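Local structure of SidF, inhibitor of growth family, member 3 (Legionella pneumophila subsp. pneumophila, 4FYE) at residues A[598-612]-A[626-638]. The protein probably removes a phosphate from phosphoinositide lipids, as a phosphatidylinositol phosphate phosphatase encoded by Legionella. The protein carries 1 engineered substitution. Sequence-based numbering, arbitrary orientation.
Sequences HFYNSCAYLTQAQEL and KLQTLMASLSCEL
Y605 lies with one ring face against S633: CB of S633 sits 3.8 Å from the ring centroid, only 10° off its normal, a CH-pi contact. L630 CD2 and E637 CG meet the ring at its edge, and L634 completes the hole of L630, S633 and E637 into which Y605 fits as a knob. One turn on, the small A609 lets helix 626-637 press in: A609 CB is 3.6 Å from L627 CD1 and 3.8 Å from M631 SD. L630 answers as a knob among Y605, Q608, A609 and L612, its CD1 3.6 Å from L612 CD2. These knobs-into-holes join two helices running nearly antiparallel, 153° apart with axes 8.8 Å from each other. Against this buried packing, the H598/E637 end is polar and partly exposed, and Q608 and K626 lie at more open margins. E637 is a knob among H598, N601, S602 and Y605; bent at chi2, it brings OE1 to H598 ND1 at 3.0 Å, the one hydrogen bond between the segments, with imidazole and carboxylate planes 44° apart. N455 takes H598 NE2, so both ring nitrogens are held, which probably fixes the ring's flip. K626 turns its amine to D681. Helix 522-583 covers F599 and Y600, helix 438-458 receives M631 and L634, and helix 652-668 packs on T629 and A632, while helix 626-637 leads into strand 641-645 of the four-stranded mixed sheet.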
loop_
_atom_site.group_PDB
_atom_site.type_symbol
_atom_site.label_atom_id
_atom_site.label_comp_id
_atom_site.label_asym_id
_atom_site.label_seq_id
_atom_site.Cartn_x
_atom_site.Cartn_y
_atom_site.Cartn_z
ATOM N N HIS A 598 -18.551 3.238 14.228
ATOM C CA HIS A 598 -17.838 1.974 14.175
ATOM C C HIS A 598 -18.790 0.852 13.973
ATOM O O HIS A 598 -18.609 0.073 13.050
ATOM C CB HIS A 598 -17.023 1.705 15.431
ATOM C CG HIS A 598 -16.384 0.316 15.453
ATOM N ND1 HIS A 598 -15.397 -0.052 14.588
ATOM C CD2 HIS A 598 -16.644 -0.805 16.261
ATOM C CE1 HIS A 598 -15.040 -1.332 14.846
ATOM N NE2 HIS A 598 -15.811 -1.794 15.861
ATOM N N PHE A 599 -19.818 0.743 14.806
ATOM C CA PHE A 599 -20.749 -0.396 14.659
ATOM C C PHE A 599 -21.406 -0.453 13.272
ATOM O O PHE A 599 -21.416 -1.485 12.579
ATOM C CB PHE A 599 -21.846 -0.386 15.744
ATOM C CG PHE A 599 -22.766 -1.583 15.688
ATOM C CD1 PHE A 599 -23.852 -1.610 14.817
ATOM C CD2 PHE A 599 -22.555 -2.685 16.514
ATOM C CE1 PHE A 599 -24.716 -2.701 14.767
ATOM C CE2 PHE A 599 -23.412 -3.785 16.468
ATOM C CZ PHE A 599 -24.489 -3.792 15.592
ATOM N N TYR A 600 -21.989 0.663 12.887
ATOM C CA TYR A 600 -22.679 0.735 11.632
ATOM C C TYR A 600 -21.767 0.555 10.403
ATOM O O TYR A 600 -22.173 -0.029 9.390
ATOM C CB TYR A 600 -23.333 2.088 11.528
ATOM C CG TYR A 600 -24.033 2.226 10.242
ATOM C CD1 TYR A 600 -23.353 2.667 9.091
ATOM C CD2 TYR A 600 -25.361 1.835 10.131
ATOM C CE1 TYR A 600 -24.013 2.755 7.875
ATOM C CE2 TYR A 600 -26.036 1.911 8.928
ATOM C CZ TYR A 600 -25.363 2.377 7.808
ATOM O OH TYR A 600 -26.058 2.441 6.632
ATOM N N ASN A 601 -20.562 1.105 10.459
ATOM C CA ASN A 601 -19.726 1.065 9.276
ATOM C C ASN A 601 -19.201 -0.338 9.016
ATOM O O ASN A 601 -19.219 -0.785 7.875
ATOM C CB ASN A 601 -18.644 2.160 9.305
ATOM C CG ASN A 601 -19.195 3.515 8.880
ATOM O OD1 ASN A 601 -20.165 3.618 8.077
ATOM N ND2 ASN A 601 -18.594 4.568 9.397
ATOM N N SER A 602 -18.778 -1.017 10.091
ATOM C CA SER A 602 -18.485 -2.433 10.117
ATOM C C SER A 602 -19.580 -3.203 9.441
ATOM O O SER A 602 -19.317 -3.945 8.509
ATOM C CB SER A 602 -18.441 -2.905 11.556
ATOM O OG SER A 602 -17.263 -2.475 12.210
ATOM N N CYS A 603 -20.818 -3.042 9.893
ATOM C CA CYS A 603 -21.909 -3.753 9.255
ATOM C C CYS A 603 -22.057 -3.374 7.784
ATOM O O CYS A 603 -22.255 -4.249 6.925
ATOM C CB CYS A 603 -23.221 -3.480 9.978
ATOM S SG CYS A 603 -23.135 -4.066 11.661
ATOM N N ALA A 604 -21.934 -2.080 7.479
ATOM C CA ALA A 604 -22.191 -1.645 6.115
ATOM C C ALA A 604 -21.125 -2.186 5.220
ATOM O O ALA A 604 -21.460 -2.703 4.174
ATOM C CB ALA A 604 -22.319 -0.136 5.985
ATOM N N TYR A 605 -19.862 -2.129 5.632
ATOM C CA TYR A 605 -18.789 -2.657 4.777
ATOM C C TYR A 605 -18.960 -4.147 4.540
ATOM O O TYR A 605 -18.912 -4.618 3.410
ATOM C CB TYR A 605 -17.403 -2.363 5.333
ATOM C CG TYR A 605 -17.027 -0.885 5.242
ATOM C CD1 TYR A 605 -17.157 -0.174 4.035
ATOM C CD2 TYR A 605 -16.502 -0.210 6.351
ATOM C CE1 TYR A 605 -16.799 1.161 3.965
ATOM C CE2 TYR A 605 -16.159 1.136 6.314
ATOM C CZ TYR A 605 -16.313 1.817 5.136
ATOM O OH TYR A 605 -15.957 3.132 5.101
ATOM N N LEU A 606 -19.225 -4.902 5.598
ATOM C CA LEU A 606 -19.381 -6.333 5.399
ATOM C C LEU A 606 -20.536 -6.671 4.425
ATOM O O LEU A 606 -20.360 -7.380 3.445
ATOM C CB LEU A 606 -19.638 -6.998 6.726
ATOM C CG LEU A 606 -19.108 -8.427 6.933
ATOM C CD1 LEU A 606 -20.160 -9.195 7.747
ATOM C CD2 LEU A 606 -18.670 -9.190 5.678
ATOM N N THR A 607 -21.727 -6.177 4.685
ATOM C CA THR A 607 -22.834 -6.639 3.868
ATOM C C THR A 607 -22.664 -6.276 2.405
ATOM O O THR A 607 -23.144 -6.966 1.531
ATOM C CB THR A 607 -24.156 -6.089 4.378
ATOM O OG1 THR A 607 -24.071 -4.665 4.399
ATOM C CG2 THR A 607 -24.379 -6.573 5.762
ATOM N N GLN A 608 -21.947 -5.209 2.134
ATOM C CA GLN A 608 -21.772 -4.799 0.762
ATOM C C GLN A 608 -20.764 -5.667 0.085
ATOM O O GLN A 608 -20.888 -5.915 -1.108
ATOM C CB GLN A 608 -21.332 -3.363 0.676
ATOM C CG GLN A 608 -22.288 -2.424 1.350
ATOM C CD GLN A 608 -23.551 -2.249 0.556
ATOM O OE1 GLN A 608 -23.485 -1.912 -0.634
ATOM N NE2 GLN A 608 -24.721 -2.467 1.207
ATOM N N ALA A 609 -19.793 -6.150 0.848
ATOM C CA ALA A 609 -18.828 -7.079 0.307
ATOM C C ALA A 609 -19.486 -8.436 0.011
ATOM O O ALA A 609 -19.239 -9.083 -1.032
ATOM C CB ALA A 609 -17.659 -7.194 1.232
ATOM N N GLN A 610 -20.408 -8.816 0.876
ATOM C CA GLN A 610 -21.125 -10.043 0.691
ATOM C C GLN A 610 -21.890 -10.024 -0.584
ATOM O O GLN A 610 -21.878 -11.025 -1.303
ATOM C CB GLN A 610 -22.057 -10.315 1.876
ATOM C CG GLN A 610 -21.273 -10.605 3.141
ATOM C CD GLN A 610 -22.153 -10.773 4.357
ATOM O OE1 GLN A 610 -21.895 -11.633 5.218
ATOM N NE2 GLN A 610 -23.191 -9.948 4.449
ATOM N N GLU A 611 -22.540 -8.901 -0.895
ATOM C CA GLU A 611 -23.341 -8.852 -2.115
ATOM C C GLU A 611 -22.440 -9.137 -3.340
ATOM O O GLU A 611 -22.785 -9.947 -4.220
ATOM C CB GLU A 611 -24.106 -7.522 -2.270
ATOM C CG GLU A 611 -24.692 -7.372 -3.685
ATOM C CD GLU A 611 -25.098 -5.955 -4.087
ATOM O OE1 GLU A 611 -26.028 -5.409 -3.438
ATOM O OE2 GLU A 611 -24.509 -5.402 -5.086
ATOM N N LEU A 612 -21.267 -8.480 -3.372
ATOM C CA LEU A 612 -20.373 -8.520 -4.529
ATOM C C LEU A 612 -19.739 -9.904 -4.642
ATOM O O LEU A 612 -19.399 -10.379 -5.741
ATOM C CB LEU A 612 -19.291 -7.462 -4.386
ATOM C CG LEU A 612 -19.349 -6.043 -5.026
ATOM C CD1 LEU A 612 -20.445 -5.772 -6.084
ATOM C CD2 LEU A 612 -19.354 -4.967 -3.968
ATOM N N LYS A 626 -14.372 -2.529 -6.130
ATOM C CA LYS A 626 -15.266 -2.314 -4.971
ATOM C C LYS A 626 -15.070 -3.350 -3.836
ATOM O O LYS A 626 -15.159 -2.998 -2.641
ATOM C CB LYS A 626 -16.728 -2.339 -5.385
ATOM C CG LYS A 626 -17.099 -1.348 -6.448
ATOM C CD LYS A 626 -18.575 -1.042 -6.309
ATOM C CE LYS A 626 -19.034 -0.135 -7.447
ATOM N NZ LYS A 626 -20.516 -0.087 -7.286
ATOM N N LEU A 627 -14.768 -4.599 -4.198
ATOM C CA LEU A 627 -14.820 -5.663 -3.212
ATOM C C LEU A 627 -13.539 -5.543 -2.419
ATOM O O LEU A 627 -13.584 -5.548 -1.185
ATOM C CB LEU A 627 -15.018 -7.055 -3.829
ATOM C CG LEU A 627 -14.836 -8.283 -2.899
ATOM C CD1 LEU A 627 -15.763 -8.231 -1.683
ATOM C CD2 LEU A 627 -15.054 -9.575 -3.706
ATOM N N GLN A 628 -12.435 -5.322 -3.134
ATOM C CA GLN A 628 -11.124 -5.093 -2.541
ATOM C C GLN A 628 -11.192 -3.881 -1.629
ATOM O O GLN A 628 -10.715 -3.911 -0.473
ATOM C CB GLN A 628 -10.108 -4.941 -3.674
ATOM C CG GLN A 628 -10.062 -6.131 -4.670
ATOM C CD GLN A 628 -10.980 -5.979 -5.889
ATOM O OE1 GLN A 628 -12.069 -5.495 -5.777
ATOM N NE2 GLN A 628 -10.567 -6.479 -7.034
ATOM N N THR A 629 -11.856 -2.819 -2.100
ATOM C CA THR A 629 -11.972 -1.590 -1.284
ATOM C C THR A 629 -12.791 -1.827 -0.038
ATOM O O THR A 629 -12.414 -1.348 1.031
ATOM C CB THR A 629 -12.646 -0.444 -2.040
ATOM O OG1 THR A 629 -11.862 -0.155 -3.187
ATOM C CG2 THR A 629 -12.695 0.838 -1.177
ATOM N N LEU A 630 -13.857 -2.635 -0.161
ATOM C CA LEU A 630 -14.759 -2.862 0.938
ATOM C C LEU A 630 -14.031 -3.599 1.980
ATOM O O LEU A 630 -13.971 -3.173 3.144
ATOM C CB LEU A 630 -16.009 -3.597 0.489
ATOM C CG LEU A 630 -16.834 -2.591 -0.318
ATOM C CD1 LEU A 630 -17.948 -3.182 -1.222
ATOM C CD2 LEU A 630 -17.381 -1.549 0.646
ATOM N N MET A 631 -13.401 -4.675 1.571
ATOM C CA MET A 631 -12.668 -5.504 2.535
ATOM C C MET A 631 -11.502 -4.723 3.149
ATOM O O MET A 631 -11.235 -4.843 4.354
ATOM C CB MET A 631 -12.221 -6.813 1.888
ATOM C CG MET A 631 -13.376 -7.638 1.368
ATOM S SD MET A 631 -14.368 -8.051 2.814
ATOM C CE MET A 631 -13.878 -9.720 3.129
ATOM N N ALA A 632 -10.852 -3.839 2.377
ATOM C CA ALA A 632 -9.699 -3.135 2.994
ATOM C C ALA A 632 -10.267 -2.167 3.987
ATOM O O ALA A 632 -9.770 -2.021 5.090
ATOM C CB ALA A 632 -8.874 -2.424 1.974
ATOM N N SER A 633 -11.356 -1.518 3.619
ATOM C CA SER A 633 -11.986 -0.579 4.552
ATOM C C SER A 633 -12.434 -1.282 5.849
ATOM O O SER A 633 -12.318 -0.718 6.963
ATOM C CB SER A 633 -13.156 0.078 3.845
ATOM O OG SER A 633 -12.621 0.713 2.675
ATOM N N LEU A 634 -12.865 -2.534 5.713
ATOM C CA LEU A 634 -13.381 -3.284 6.847
ATOM C C LEU A 634 -12.261 -3.627 7.803
ATOM O O LEU A 634 -12.449 -3.667 9.054
ATOM C CB LEU A 634 -13.939 -4.592 6.361
ATOM C CG LEU A 634 -15.171 -5.219 6.991
ATOM C CD1 LEU A 634 -15.063 -6.703 6.689
ATOM C CD2 LEU A 634 -15.342 -4.934 8.471
ATOM N N SER A 635 -11.112 -3.930 7.220
ATOM C CA SER A 635 -9.992 -4.252 8.047
ATOM C C SER A 635 -9.483 -2.984 8.716
ATOM O O SER A 635 -9.101 -3.025 9.880
ATOM C CB SER A 635 -8.922 -4.915 7.251
ATOM O OG SER A 635 -8.169 -3.904 6.601
ATOM N N CYS A 636 -9.508 -1.837 8.037
ATOM C CA CYS A 636 -9.263 -0.597 8.799
ATOM C C CYS A 636 -10.298 -0.445 9.938
ATOM O O CYS A 636 -9.980 0.047 10.993
ATOM C CB CYS A 636 -9.208 0.657 7.885
ATOM S SG CYS A 636 -7.891 0.486 6.710
ATOM N N GLU A 637 -11.550 -0.850 9.743
ATOM C CA GLU A 637 -12.507 -0.740 10.851
ATOM C C GLU A 637 -12.197 -1.681 12.007
ATOM O O GLU A 637 -12.430 -1.318 13.148
ATOM C CB GLU A 637 -13.951 -1.009 10.431
ATOM C CG GLU A 637 -14.672 0.182 9.851
ATOM C CD GLU A 637 -14.798 1.416 10.741
ATOM O OE1 GLU A 637 -14.819 1.335 12.009
ATOM O OE2 GLU A 637 -14.916 2.498 10.121
ATOM N N LEU A 638 -11.725 -2.896 11.717
ATOM C CA LEU A 638 -11.341 -3.839 12.786
ATOM C C LEU A 638 -9.992 -3.482 13.316
ATOM O O LEU A 638 -9.401 -4.246 14.045
ATOM C CB LEU A 638 -11.261 -5.244 12.234
ATOM C CG LEU A 638 -12.649 -5.686 11.820
ATOM C CD1 LEU A 638 -12.599 -6.985 11.020
ATOM C CD2 LEU A 638 -13.489 -5.833 13.071
#